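PDB 5AH5: leucine--trna ligase from Agrobacterium radiobacter, which probably charges tRNA(Leu) with L-leucine at the expense of ATP, as a zinc-containing class I aminoacyl-tRNA synthetase. Local coordinates for residues G436-A441 against C473-G478; P428-S433 against A480-D485. All blocks are in the same frame, centred on the assembly; numbering follows the deposited sequence.

Both contacts belong to the zinc-bearing part of this synthetase, their centres about 8 Å apart, and both are partly buried: exposed residues touch in contact 1, none in contact 2. Contact 2 is the sheet element: strand 425-432 pairs antiparallel with strand 479-482, and four direct hydrogen bonds join 428-433 to 480-485. Contact 1, farther from the centre of the chain, sets the short strand 438-439 against the CxxC turn 473-478 and relies on apolar touch, with 211 Å² buried against 364 Å². Strand 438-439 is itself a neighbour of 425-432, the N of I430 lying 2.7 Å from the O of I438. C432 from contact 2 and C473 and C476 from contact 1 meet at one zinc, which C435 completes.

Contact 1 of 2, residues G436-A441 against C473-G478; sequences GTIPVA and CPQCGG. With ZN (zinc ion), chain H.
I438 packs against P474 and Q475 beside a Cys4 zinc site, where the C473-P474-Q475-C476 turn is a CxxC knuckle. The isoleucine's CB lies 4.1 Å from P474 CD. Its CG2 branch, anti to the backbone N (chi1 of CG1 -55°), stops 3.6 Å from P474 CD, branch and ring passing one another in antiparallel sense. The other branch carries CG1 toward the sulfur of C473, at 4.2 Å, and its CD1 ends 3.7 Å from Q475 NE2, the extended glutamine chain lying roughly perpendicular to it. Beyond I438, P474 CG touches the carbonyl O of P439 at 3.4 Å; the contact is mainly van der Waals, with a carbonyl O and an amide NE2 among the atoms touched.

P474 also leans on I430 of strand 425-432, so the turn is packed against two strands. Within the knuckle, both zinc-binding thiolates accept backbone N-H groups: C476 N to C473 SG is the longer bond, 3.5 Å with an N-H...S angle of 167°, and G478 N lies 3.0 Å from C476 SG. Such bonds would be expected to offset some thiolate charge. C435 and C432 supply the remaining ligands, while C473 SG itself sits 2.3 Å from the zinc.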
loop_
_atom_site.group_PDB
_atom_site.type_symbol
_atom_site.label_atom_id
_atom_site.label_comp_id
_atom_site.label_asym_id
_atom_site.label_seq_id
_atom_site.Cartn_x
_atom_site.Cartn_y
_atom_site.Cartn_z
ATOM N N GLY B 436 -39.435 7.987 3.971
ATOM C CA GLY B 436 -38.063 8.014 4.522
ATOM C C GLY B 436 -37.001 7.784 3.445
ATOM O O GLY B 436 -37.152 8.278 2.307
ATOM N N THR B 437 -35.927 7.045 3.774
ATOM C CA THR B 437 -34.783 6.938 2.861
ATOM C C THR B 437 -35.021 5.726 1.959
ATOM O O THR B 437 -35.182 4.621 2.433
ATOM C CB THR B 437 -33.420 6.855 3.609
ATOM O OG1 THR B 437 -33.290 5.574 4.226
ATOM C CG2 THR B 437 -33.308 7.938 4.687
ATOM N N ILE B 438 -35.040 5.928 0.656
ATOM C CA ILE B 438 -35.395 4.860 -0.267
ATOM C C ILE B 438 -34.334 4.680 -1.321
ATOM O O ILE B 438 -33.905 5.667 -1.941
ATOM C CB ILE B 438 -36.758 5.150 -0.973
ATOM C CG1 ILE B 438 -37.845 5.403 0.081
ATOM C CG2 ILE B 438 -37.164 3.999 -1.899
ATOM C CD1 ILE B 438 -38.221 4.195 0.916
ATOM N N PRO B 439 -33.967 3.420 -1.587
ATOM C CA PRO B 439 -33.056 3.154 -2.653
ATOM C C PRO B 439 -33.591 3.569 -3.993
ATOM O O PRO B 439 -34.757 3.364 -4.271
ATOM C CB PRO B 439 -32.888 1.610 -2.617
ATOM C CG PRO B 439 -33.199 1.233 -1.258
ATOM C CD PRO B 439 -34.227 2.218 -0.771
ATOM N N VAL B 440 -32.734 4.147 -4.821
ATOM C CA VAL B 440 -33.068 4.319 -6.212
ATOM C C VAL B 440 -33.244 2.905 -6.769
ATOM O O VAL B 440 -32.470 1.994 -6.442
ATOM C CB VAL B 440 -31.943 5.052 -6.973
ATOM C CG1 VAL B 440 -32.100 4.978 -8.474
ATOM C CG2 VAL B 440 -31.890 6.512 -6.530
ATOM N N ALA B 441 -34.211 2.749 -7.650
ATOM C CA ALA B 441 -34.481 1.467 -8.287
ATOM C C ALA B 441 -33.372 1.149 -9.261
ATOM O O ALA B 441 -32.886 2.035 -9.962
ATOM C CB ALA B 441 -35.829 1.525 -9.049
ATOM N N CYS B 473 -40.368 9.379 -5.517
ATOM C CA CYS B 473 -40.161 8.334 -4.550
ATOM C C CYS B 473 -40.474 6.989 -5.226
ATOM O O CYS B 473 -41.589 6.811 -5.760
ATOM C CB CYS B 473 -41.061 8.518 -3.352
ATOM S SG CYS B 473 -40.897 7.124 -2.254
ATOM N N PRO B 474 -39.499 6.048 -5.248
ATOM C CA PRO B 474 -39.746 4.744 -5.936
ATOM C C PRO B 474 -40.723 3.813 -5.198
ATOM O O PRO B 474 -41.187 2.856 -5.793
ATOM C CB PRO B 474 -38.355 4.096 -6.019
ATOM C CG PRO B 474 -37.382 5.131 -5.525
ATOM C CD PRO B 474 -38.140 6.114 -4.681
ATOM N N GLN B 475 -40.979 4.073 -3.914
ATOM C CA GLN B 475 -41.990 3.365 -3.142
ATOM C C GLN B 475 -43.427 3.921 -3.398
ATOM O O GLN B 475 -44.278 3.207 -3.944
ATOM C CB GLN B 475 -41.624 3.423 -1.671
ATOM C CG GLN B 475 -42.457 2.512 -0.804
ATOM C CD GLN B 475 -41.802 2.274 0.537
ATOM O OE1 GLN B 475 -42.227 2.830 1.549
ATOM N NE2 GLN B 475 -40.736 1.465 0.548
ATOM N N CYS B 476 -43.689 5.184 -3.049
ATOM C CA CYS B 476 -45.046 5.747 -3.202
ATOM C C CYS B 476 -45.331 6.420 -4.545
ATOM O O CYS B 476 -46.484 6.500 -4.947
ATOM C CB CYS B 476 -45.354 6.725 -2.067
ATOM S SG CYS B 476 -44.632 8.361 -2.261
ATOM N N GLY B 477 -44.309 6.922 -5.233
ATOM C CA GLY B 477 -44.532 7.711 -6.439
ATOM C C GLY B 477 -44.689 9.217 -6.212
ATOM O O GLY B 477 -44.763 9.963 -7.189
ATOM N N GLY B 478 -44.748 9.683 -4.961
ATOM C CA GLY B 478 -44.769 11.144 -4.646
ATOM C C GLY B 478 -43.530 11.935 -5.107
ATOM O O GLY B 478 -42.570 11.359 -5.690
HETATM ZN ZN ZN H . -42.571 7.831 -0.780
#

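Contact 2 of 2, residues P428-S433 against A480-D485; sequences PIIHCS and AARDPD. With ZN (zinc ion), chain H.
H431 of strand 429-432 bonds D483, just past the end of strand 480-482; the two strands run antiparallel. Their ladder joins 425-432 to 479-482 in the antiparallel sheet and carries C432, whose SG lies 2.4 Å from the zinc, to the Cys4 site. The close-set part is the hydrogen-bonded pair H431 and A481: H431 N reaches A481 O at 2.6 Å, and A481 N returns to H431 O at 2.9 Å. At the neighbouring non-hydrogen-bonded pair, I430 lies across from R482, and I430 CG2 rests 3.6 Å from A480 CB. D483 N donates to I429 O.

Between these segments R482 makes the looser approach: its NH1 is 4.2 Å from I430 CD1, and a water bridges NH1 to I429 O.

A chi1 of -61° sets the NE2 edge of the H431 ring at D483, with A481 O and D483 N in plane at the edge and I429 CG2 over one face. NE2 donates to D483 OD2 at 2.8 Å, from 40° out of the carboxylate plane. D483 OD1 takes D485 N in an Asx turn. The pairing could favour a form of H431 with a proton on NE2, though the N-H groups of W189 and D485 share the carboxylate of D483.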
loop_
_atom_site.group_PDB
_atom_site.type_symbol
_atom_site.label_atom_id
_atom_site.label_comp_id
_atom_site.label_asym_id
_atom_site.label_seq_id
_atom_site.Cartn_x
_atom_site.Cartn_y
_atom_site.Cartn_z
ATOM N N PRO B 428 -27.032 6.878 -4.172
ATOM C CA PRO B 428 -28.203 6.449 -4.960
ATOM C C PRO B 428 -29.419 6.201 -4.050
ATOM O O PRO B 428 -29.964 5.083 -3.930
ATOM C CB PRO B 428 -27.687 5.186 -5.655
ATOM C CG PRO B 428 -26.854 4.566 -4.568
ATOM C CD PRO B 428 -26.087 5.747 -3.985
ATOM N N ILE B 429 -29.783 7.271 -3.354
ATOM C CA ILE B 429 -30.834 7.287 -2.340
ATOM C C ILE B 429 -31.786 8.454 -2.659
ATOM O O ILE B 429 -31.371 9.510 -3.204
ATOM C CB ILE B 429 -30.236 7.462 -0.965
ATOM C CG1 ILE B 429 -29.377 6.239 -0.615
ATOM C CG2 ILE B 429 -31.321 7.667 0.110
ATOM C CD1 ILE B 429 -30.155 5.015 -0.180
ATOM N N ILE B 430 -33.074 8.192 -2.468
ATOM C CA ILE B 430 -34.086 9.209 -2.559
ATOM C C ILE B 430 -34.683 9.424 -1.187
ATOM O O ILE B 430 -35.004 8.500 -0.527
ATOM C CB ILE B 430 -35.148 8.827 -3.587
ATOM C CG1 ILE B 430 -34.498 8.922 -4.997
ATOM C CG2 ILE B 430 -36.345 9.804 -3.502
ATOM C CD1 ILE B 430 -35.296 8.351 -6.162
ATOM N N HIS B 431 -34.827 10.679 -0.762
ATOM C CA HIS B 431 -35.442 10.977 0.521
ATOM C C HIS B 431 -36.897 11.477 0.322
ATOM O O HIS B 431 -37.150 12.503 -0.375
ATOM C CB HIS B 431 -34.643 12.051 1.250
ATOM C CG HIS B 431 -33.228 11.651 1.554
ATOM N ND1 HIS B 431 -32.836 11.229 2.796
ATOM C CD2 HIS B 431 -32.114 11.646 0.784
ATOM C CE1 HIS B 431 -31.538 11.004 2.792
ATOM N NE2 HIS B 431 -31.077 11.260 1.587
ATOM N N CYS B 432 -37.811 10.750 0.956
ATOM C CA CYS B 432 -39.246 10.936 0.769
ATOM C C CYS B 432 -39.802 11.373 2.094
ATOM O O CYS B 432 -39.565 10.709 3.086
ATOM C CB CYS B 432 -39.946 9.643 0.336
ATOM S SG CYS B 432 -41.775 9.881 0.212
ATOM N N SER B 433 -40.555 12.477 2.114
ATOM C CA SER B 433 -41.189 12.942 3.366
ATOM C C SER B 433 -42.152 11.887 3.948
ATOM O O SER B 433 -42.161 11.678 5.154
ATOM C CB SER B 433 -41.853 14.320 3.190
ATOM O OG SER B 433 -42.554 14.441 1.956
ATOM N N ALA B 480 -40.170 13.871 -4.241
ATOM C CA ALA B 480 -39.166 13.625 -3.179
ATOM C C ALA B 480 -37.812 14.222 -3.607
ATOM O O ALA B 480 -37.760 14.950 -4.596
ATOM C CB ALA B 480 -39.078 12.131 -2.931
ATOM N N ALA B 481 -36.730 13.926 -2.880
ATOM C CA ALA B 481 -35.457 14.594 -3.133
ATOM C C ALA B 481 -34.283 13.577 -3.180
ATOM O O ALA B 481 -34.262 12.630 -2.424
ATOM C CB ALA B 481 -35.226 15.661 -2.055
ATOM N N ARG B 482 -33.356 13.769 -4.099
ATOM C CA ARG B 482 -32.144 12.929 -4.128
ATOM C C ARG B 482 -31.317 13.239 -2.906
ATOM O O ARG B 482 -31.481 14.291 -2.298
ATOM C CB ARG B 482 -31.318 13.195 -5.360
ATOM C CG ARG B 482 -32.024 12.792 -6.583
ATOM C CD ARG B 482 -31.050 12.722 -7.726
ATOM N NE ARG B 482 -31.766 12.415 -8.913
ATOM C CZ ARG B 482 -32.341 11.234 -9.171
ATOM N NH1 ARG B 482 -32.266 10.207 -8.324
ATOM N NH2 ARG B 482 -32.984 11.085 -10.326
ATOM N N ASP B 483 -30.454 12.314 -2.519
ATOM C CA ASP B 483 -29.456 12.624 -1.514
ATOM C C ASP B 483 -28.558 13.726 -2.068
ATOM O O ASP B 483 -28.120 13.616 -3.195
ATOM C CB ASP B 483 -28.633 11.381 -1.152
ATOM C CG ASP B 483 -27.824 11.602 0.106
ATOM O OD1 ASP B 483 -26.822 12.342 0.077
ATOM O OD2 ASP B 483 -28.274 11.121 1.155
ATOM N N PRO B 484 -28.329 14.817 -1.299
ATOM C CA PRO B 484 -27.503 15.910 -1.812
ATOM C C PRO B 484 -25.954 15.685 -1.777
ATOM O O PRO B 484 -25.206 16.571 -2.247
ATOM C CB PRO B 484 -27.883 17.062 -0.887
ATOM C CG PRO B 484 -28.159 16.393 0.448
ATOM C CD PRO B 484 -28.769 15.072 0.093
ATOM N N ASP B 485 -25.505 14.552 -1.231
ATOM C CA ASP B 485 -24.058 14.298 -0.948
ATOM C C ASP B 485 -23.489 13.220 -1.853
ATOM O O ASP B 485 -24.262 12.428 -2.471
ATOM C CB ASP B 485 -23.852 13.910 0.512
ATOM C CG ASP B 485 -24.154 15.067 1.474
ATOM O OD1 ASP B 485 -24.201 16.226 0.997
ATOM O OD2 ASP B 485 -24.329 14.831 2.686
HETATM ZN ZN ZN H . -42.571 7.831 -0.780
HETATM O O HOH W 1 -30.695 9.970 -6.077
#